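Local coordinates for protein TbpB (PDB 3HOL) that probably binds host transferrin at the bacterial surface as the lipoprotein component of a receptor for iron acquisition, at residues S67-P72 with K100-Y105; V32-S37 with G158-D163; D383-V386 with N390-V393. All coordinates share one frame; numbering follows the deposited sequence.

Contact 1 (S67-P72 with K100-Y105); sequences SKYNYP and KGYVYY
With chi1 at -71°, Y69 sets its CG beside its own backbone N and opposite the carbonyl carbon, which aims the ring from the loop 67-72 at the start of strand 101-107. Y102 uses the same first-torsion well, and the two side chains meet at about a right angle. The touching is done by the phenol oxygen: Y69 OH lies 3.5 Å from G101 CA and 3.8 Å from Y102 CE2, while further back along the ring Y69 CE2 comes to 4.1 Å from K100 O. None of these approaches is a hydrogen bond. At phi 138° and psi -153°, any CB on G101 would crowd the carbonyl O of K100, which explains why a residue without one sits here; the same bare CA is what the phenol oxygen meets. The polar partner of Y69 OH is E99 OE2, just before the strand. The contact is buried yet small, 102 Å² in all. Its chemistry therefore implies van der Waals contact across the two segments, while the carboxylate of E99 bonds Y69 OH and, weakly, Y102 OH, consistent with holding the two phenol oxygens near one another.

Contact 2 (V32-S37 with G158-D163); sequences VKVPVS and GLVSGD
V34 points its side chain at G158 and V160, and its two branches divide the work. From CB, the CG1 branch runs opposite the backbone N (chi1 170°) and settles 3.6 Å from G158 O and 3.9 Å from G158 CA. The CG2 branch, beside the backbone N, instead reaches V160 CG2 at 3.6 Å, a methyl-to-methyl contact between side chains that cross at a slant. V160 CG2 also lies 3.9 Å from V34 CG1, so this one methyl touches both tips of V34. T129 of strand 119-133 touches V34 and P35 as well. G158 has no side chain, and a CB would lie tightly against V34 CG1, consistent with the close approach of 5.3 Å between the CA atoms of P35 and G158. One hydrogen bond ties the backbones: G158 N donates to P35 O over 2.9 Å, at 156° at the hydrogen and nearly in line with the C=O bond. D163 N to V160 O closes the 3-10 turn 161-163, and just ahead of it V160 N donates to D163 OD2 on its anti side, 35° out of the carboxylate plane; D163 OD1 is left to a salt bridge with K100. Here the small sheet of strands 29-33 and 101-107, probably the N-lobe handle, meets a loop between barrel strands 119-133 and 171-178, the handle-against-barrel arrangement of a TbpB lobe.

Contact 3 (D383-V386 with N390-V393); sequences DAQV and NNWV
V386 and W392 face each other as the hydrogen-bonded pair of an antiparallel hairpin, and each supplies both a donor and an acceptor. V386 N gives its hydrogen to W392 O at 2.9 Å and 170°, from a position tilted out of the carbonyl plane. The return bond, W392 N to V386 O, has the same length but is bent, with 135° at the hydrogen. W392 O takes a second, weaker contribution from the CA-H of Q385, whose CA is 3.3 Å away, so one carbonyl receives both an N-H and a C-H. In the adjoining non-hydrogen-bonded pair of Q385 and V393, the CA-H of V393 likewise points to A384 O. Backbone hydrogen bonding of A384 with A394 continues the ladder.

On the face carrying V386 and W392 the contact is apolar. The two side chains lie alongside one another, pointing the same way, and V386 CG2 reaches W392 CE3 at 3.5 Å. A384 CB approaches the indole at its edge, 4.3 Å from W392 CZ3. W392 NE1 donates outside the hairpin, to D423 OD2, while F453 meets the ring edge-to-face. On the other face, Q385 CG lies 4.2 Å from V393 CG1. The amides there do not bond each other, Q385 NE2 and N391 OD1 standing 4.1 Å apart; instead the S387 hydroxyl accepts from Q385 NE2 and donates to N391 OD1.

The strand axes are 4.7 Å apart and their N-to-C directions differ by 167°, close to antiparallel. Strand 375-387 also pairs with strand 495-508, where D383 and Q385 make backbone bonds with V500 and G498. V497 and A499 touch V386 and A384, placing the hairpin within the antiparallel sheet of the C-terminal barrel region.

Contacts 1 and 2 lie about 10 Å apart, centre to centre, and touch directly: strands 101-107 and 29-33 are neighbours in one antiparallel sheet, and the K100-D163 salt bridge adds a second link. V34 N is 2.9 Å from G101 O, a probable backbone hydrogen bond. Along the chain, 67-72 and 100-105 both fall between 32-37 and 158-163, so contact 2 encloses contact 1; contact 3 follows in series. It stands on the opposite side of the chain's centre, about 52 and 56 Å from the other two centres, in the C-terminal barrel sheet. This is consistent with contacts 1 and 2 belonging to the N lobe, where contact 2 joins handle and barrel, and contact 3 to the C-lobe barrel.

Contact 1 (S67-P72 with K100-Y105)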
# COMPACT_ATOMS: atom_id res chain seq x y z
N SER A 67 6.64 -3.04 29.98
CA SER A 67 6.19 -3.22 31.37
C SER A 67 7.32 -3.59 32.33
O SER A 67 7.18 -3.37 33.52
CB SER A 67 5.10 -4.29 31.46
OG SER A 67 5.67 -5.59 31.25
N LYS A 68 8.41 -4.15 31.83
CA LYS A 68 9.56 -4.53 32.67
C LYS A 68 10.61 -3.44 32.77
O LYS A 68 11.63 -3.62 33.45
CB LYS A 68 10.25 -5.80 32.13
CG LYS A 68 9.41 -7.10 32.13
CD LYS A 68 9.89 -7.98 30.94
CE LYS A 68 9.66 -9.49 31.12
NZ LYS A 68 8.20 -9.80 31.25
N TYR A 69 10.42 -2.32 32.07
CA TYR A 69 11.44 -1.25 32.06
C TYR A 69 11.45 -0.50 33.39
O TYR A 69 10.43 -0.36 34.03
CB TYR A 69 11.11 -0.22 30.97
CG TYR A 69 11.31 -0.70 29.55
CD1 TYR A 69 11.69 -2.03 29.27
CD2 TYR A 69 11.08 0.17 28.47
CE1 TYR A 69 11.84 -2.47 27.94
CE2 TYR A 69 11.23 -0.25 27.15
CZ TYR A 69 11.60 -1.58 26.89
OH TYR A 69 11.76 -2.01 25.61
N ASN A 70 12.60 0.01 33.78
CA ASN A 70 12.68 0.82 35.00
C ASN A 70 11.75 2.01 35.01
O ASN A 70 11.10 2.27 36.01
CB ASN A 70 14.13 1.25 35.26
CG ASN A 70 15.02 0.08 35.58
OD1 ASN A 70 15.96 -0.23 34.85
ND2 ASN A 70 14.71 -0.60 36.66
N TYR A 71 11.71 2.74 33.90
CA TYR A 71 10.79 3.86 33.72
C TYR A 71 10.28 3.77 32.29
O TYR A 71 10.95 4.28 31.39
CB TYR A 71 11.51 5.19 33.94
CG TYR A 71 10.56 6.35 34.06
CD1 TYR A 71 10.18 6.84 35.33
CD2 TYR A 71 9.99 6.94 32.91
CE1 TYR A 71 9.28 7.91 35.44
CE2 TYR A 71 9.08 7.99 33.01
CZ TYR A 71 8.74 8.47 34.27
OH TYR A 71 7.85 9.52 34.36
N PRO A 72 9.12 3.10 32.07
CA PRO A 72 8.65 2.93 30.69
C PRO A 72 8.32 4.29 30.11
O PRO A 72 7.60 5.09 30.73
CB PRO A 72 7.36 2.08 30.82
CG PRO A 72 7.47 1.42 32.26
CD PRO A 72 8.24 2.44 33.08
N LYS A 100 17.24 -1.33 25.95
CA LYS A 100 16.89 0.11 25.99
C LYS A 100 15.49 0.45 25.37
O LYS A 100 14.78 1.35 25.86
CB LYS A 100 18.02 0.94 25.35
CG LYS A 100 17.72 2.42 25.15
CD LYS A 100 17.56 3.22 26.48
CE LYS A 100 17.42 4.69 26.17
NZ LYS A 100 17.35 5.49 27.42
N GLY A 101 15.12 -0.25 24.29
CA GLY A 101 13.82 -0.04 23.63
C GLY A 101 13.89 -0.01 22.11
O GLY A 101 14.79 -0.64 21.49
N TYR A 102 12.94 0.71 21.51
CA TYR A 102 12.68 0.64 20.08
C TYR A 102 12.25 1.98 19.53
O TYR A 102 11.68 2.81 20.26
CB TYR A 102 11.57 -0.39 19.78
CG TYR A 102 11.88 -1.78 20.30
CD1 TYR A 102 12.50 -2.71 19.49
CD2 TYR A 102 11.56 -2.14 21.63
CE1 TYR A 102 12.80 -3.97 19.95
CE2 TYR A 102 11.88 -3.42 22.11
CZ TYR A 102 12.48 -4.32 21.25
OH TYR A 102 12.83 -5.58 21.69
N VAL A 103 12.50 2.16 18.23
CA VAL A 103 12.06 3.36 17.46
C VAL A 103 11.28 2.81 16.26
O VAL A 103 11.71 1.81 15.62
CB VAL A 103 13.28 4.23 17.05
CG1 VAL A 103 12.85 5.48 16.20
CG2 VAL A 103 14.09 4.69 18.33
N TYR A 104 10.15 3.44 15.93
CA TYR A 104 9.25 2.90 14.89
C TYR A 104 8.44 3.98 14.16
O TYR A 104 8.30 5.13 14.62
CB TYR A 104 8.28 1.91 15.54
CG TYR A 104 7.24 2.62 16.38
CD1 TYR A 104 5.98 2.93 15.84
CD2 TYR A 104 7.54 3.05 17.67
CE1 TYR A 104 5.04 3.64 16.58
CE2 TYR A 104 6.60 3.73 18.42
CZ TYR A 104 5.36 4.04 17.85
OH TYR A 104 4.42 4.73 18.57
N TYR A 105 7.92 3.62 12.99
CA TYR A 105 6.72 4.31 12.47
C TYR A 105 5.75 3.28 11.99
O TYR A 105 6.16 2.16 11.60
CB TYR A 105 7.06 5.25 11.31
CG TYR A 105 7.20 4.59 9.92
CD1 TYR A 105 6.10 4.51 9.04
CD2 TYR A 105 8.44 4.13 9.48
CE1 TYR A 105 6.22 3.90 7.76
CE2 TYR A 105 8.60 3.56 8.18
CZ TYR A 105 7.46 3.47 7.33
OH TYR A 105 7.58 2.90 6.10

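Contact 2 (V32-S37 with G158-D163)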
# COMPACT_ATOMS: atom_id res chain seq x y z
N VAL A 32 12.86 -0.75 14.89
CA VAL A 32 14.19 -1.24 15.17
C VAL A 32 14.51 -1.15 16.66
O VAL A 32 14.02 -0.23 17.36
CB VAL A 32 15.28 -0.51 14.33
CG1 VAL A 32 15.64 0.89 14.88
CG2 VAL A 32 16.54 -1.37 14.25
N LYS A 33 15.31 -2.11 17.13
CA LYS A 33 15.89 -2.08 18.47
C LYS A 33 17.05 -1.09 18.59
O LYS A 33 17.89 -0.94 17.67
CB LYS A 33 16.37 -3.47 18.85
CG LYS A 33 16.73 -3.59 20.31
CD LYS A 33 16.92 -5.07 20.75
CE LYS A 33 17.75 -5.88 19.77
NZ LYS A 33 18.89 -5.11 19.20
N VAL A 34 17.07 -0.37 19.72
CA VAL A 34 18.15 0.57 19.99
C VAL A 34 19.42 -0.33 20.22
O VAL A 34 19.36 -1.26 21.02
CB VAL A 34 17.78 1.44 21.23
CG1 VAL A 34 18.97 2.29 21.72
CG2 VAL A 34 16.57 2.33 20.93
N PRO A 35 20.51 -0.08 19.47
CA PRO A 35 21.73 -0.88 19.62
C PRO A 35 22.40 -0.69 20.98
O PRO A 35 22.40 0.40 21.54
CB PRO A 35 22.66 -0.31 18.55
CG PRO A 35 21.71 0.14 17.48
CD PRO A 35 20.59 0.79 18.27
N VAL A 36 23.02 -1.76 21.45
CA VAL A 36 23.78 -1.78 22.69
C VAL A 36 25.13 -2.47 22.40
O VAL A 36 25.17 -3.55 21.82
CB VAL A 36 22.98 -2.55 23.78
CG1 VAL A 36 23.86 -2.85 25.02
CG2 VAL A 36 21.69 -1.73 24.17
N SER A 37 26.22 -1.81 22.74
CA SER A 37 27.55 -2.36 22.50
C SER A 37 28.14 -2.85 23.83
O SER A 37 27.43 -2.90 24.83
CB SER A 37 28.45 -1.31 21.86
OG SER A 37 28.66 -0.20 22.71
N GLY A 158 22.72 3.13 22.40
CA GLY A 158 22.38 4.12 21.38
C GLY A 158 21.67 5.29 22.03
O GLY A 158 20.85 5.08 22.95
N LEU A 159 21.96 6.51 21.57
CA LEU A 159 21.19 7.68 21.94
C LEU A 159 19.83 7.71 21.22
O LEU A 159 19.79 7.58 19.98
CB LEU A 159 21.94 8.94 21.54
CG LEU A 159 21.20 10.29 21.65
CD1 LEU A 159 20.83 10.60 23.11
CD2 LEU A 159 22.06 11.40 21.10
N VAL A 160 18.75 7.92 21.97
CA VAL A 160 17.39 8.01 21.41
C VAL A 160 16.88 9.45 21.53
O VAL A 160 17.20 10.13 22.50
CB VAL A 160 16.42 7.07 22.15
CG1 VAL A 160 15.10 6.89 21.37
CG2 VAL A 160 17.05 5.66 22.33
N SER A 161 16.07 9.91 20.56
CA SER A 161 15.44 11.25 20.67
C SER A 161 14.71 11.41 22.02
O SER A 161 14.69 12.50 22.60
CB SER A 161 14.43 11.48 19.53
OG SER A 161 13.62 10.31 19.38
N GLY A 162 14.15 10.31 22.53
CA GLY A 162 13.44 10.31 23.81
C GLY A 162 14.33 10.47 25.02
O GLY A 162 13.86 10.71 26.13
N ASP A 163 15.65 10.39 24.82
CA ASP A 163 16.59 10.79 25.89
C ASP A 163 16.76 12.30 26.03
O ASP A 163 17.34 12.74 27.02
CB ASP A 163 17.97 10.12 25.67
CG ASP A 163 17.90 8.59 25.74
OD1 ASP A 163 17.20 8.07 26.65
OD2 ASP A 163 18.57 7.91 24.91

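Contact 3 (D383-V386 with N390-V393)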
# COMPACT_ATOMS: atom_id res chain seq x y z
N ASP A 383 -14.53 -13.19 -13.16
CA ASP A 383 -14.85 -14.14 -12.08
C ASP A 383 -16.07 -13.54 -11.37
O ASP A 383 -16.15 -12.31 -11.15
CB ASP A 383 -13.69 -14.28 -11.08
CG ASP A 383 -12.53 -15.07 -11.62
OD1 ASP A 383 -12.67 -16.30 -11.80
OD2 ASP A 383 -11.45 -14.48 -11.86
N ALA A 384 -17.01 -14.40 -11.01
CA ALA A 384 -18.28 -13.95 -10.48
C ALA A 384 -19.03 -15.08 -9.80
O ALA A 384 -18.80 -16.26 -10.08
CB ALA A 384 -19.16 -13.35 -11.59
N GLN A 385 -19.92 -14.69 -8.91
CA GLN A 385 -20.92 -15.59 -8.39
C GLN A 385 -22.26 -14.88 -8.38
O GLN A 385 -22.36 -13.71 -8.01
CB GLN A 385 -20.53 -16.06 -7.01
CG GLN A 385 -21.41 -17.15 -6.50
CD GLN A 385 -21.11 -17.44 -5.06
OE1 GLN A 385 -20.00 -17.86 -4.73
NE2 GLN A 385 -22.08 -17.20 -4.18
N VAL A 386 -23.28 -15.59 -8.87
CA VAL A 386 -24.64 -15.09 -8.86
C VAL A 386 -25.47 -16.11 -8.09
O VAL A 386 -25.33 -17.31 -8.32
CB VAL A 386 -25.20 -14.88 -10.28
CG1 VAL A 386 -26.58 -14.23 -10.19
CG2 VAL A 386 -24.26 -13.99 -11.16
N ASN A 390 -30.48 -21.02 -6.36
CA ASN A 390 -29.33 -21.79 -6.83
C ASN A 390 -28.06 -20.92 -6.81
O ASN A 390 -28.15 -19.71 -6.58
CB ASN A 390 -29.57 -22.20 -8.28
CG ASN A 390 -30.42 -23.45 -8.42
OD1 ASN A 390 -30.73 -24.14 -7.44
ND2 ASN A 390 -30.80 -23.77 -9.66
N ASN A 391 -26.91 -21.52 -7.09
CA ASN A 391 -25.67 -20.77 -7.36
C ASN A 391 -25.18 -20.90 -8.81
O ASN A 391 -25.44 -21.93 -9.46
CB ASN A 391 -24.52 -21.20 -6.43
CG ASN A 391 -24.81 -20.91 -4.98
OD1 ASN A 391 -25.26 -19.81 -4.61
ND2 ASN A 391 -24.56 -21.91 -4.13
N TRP A 392 -24.47 -19.88 -9.30
CA TRP A 392 -23.91 -19.85 -10.66
C TRP A 392 -22.58 -19.12 -10.57
O TRP A 392 -22.48 -18.17 -9.80
CB TRP A 392 -24.85 -19.09 -11.60
CG TRP A 392 -24.37 -18.85 -13.01
CD1 TRP A 392 -24.71 -19.58 -14.13
CD2 TRP A 392 -23.53 -17.77 -13.47
NE1 TRP A 392 -24.11 -19.03 -15.25
CE2 TRP A 392 -23.38 -17.92 -14.87
CE3 TRP A 392 -22.88 -16.69 -12.84
CZ2 TRP A 392 -22.60 -17.05 -15.65
CZ3 TRP A 392 -22.10 -15.82 -13.62
CH2 TRP A 392 -21.97 -16.01 -15.01
N VAL A 393 -21.58 -19.54 -11.34
CA VAL A 393 -20.24 -18.93 -11.28
C VAL A 393 -19.65 -18.69 -12.68
O VAL A 393 -19.97 -19.39 -13.67
CB VAL A 393 -19.21 -19.73 -10.42
CG1 VAL A 393 -19.74 -20.02 -8.99
CG2 VAL A 393 -18.79 -21.04 -11.09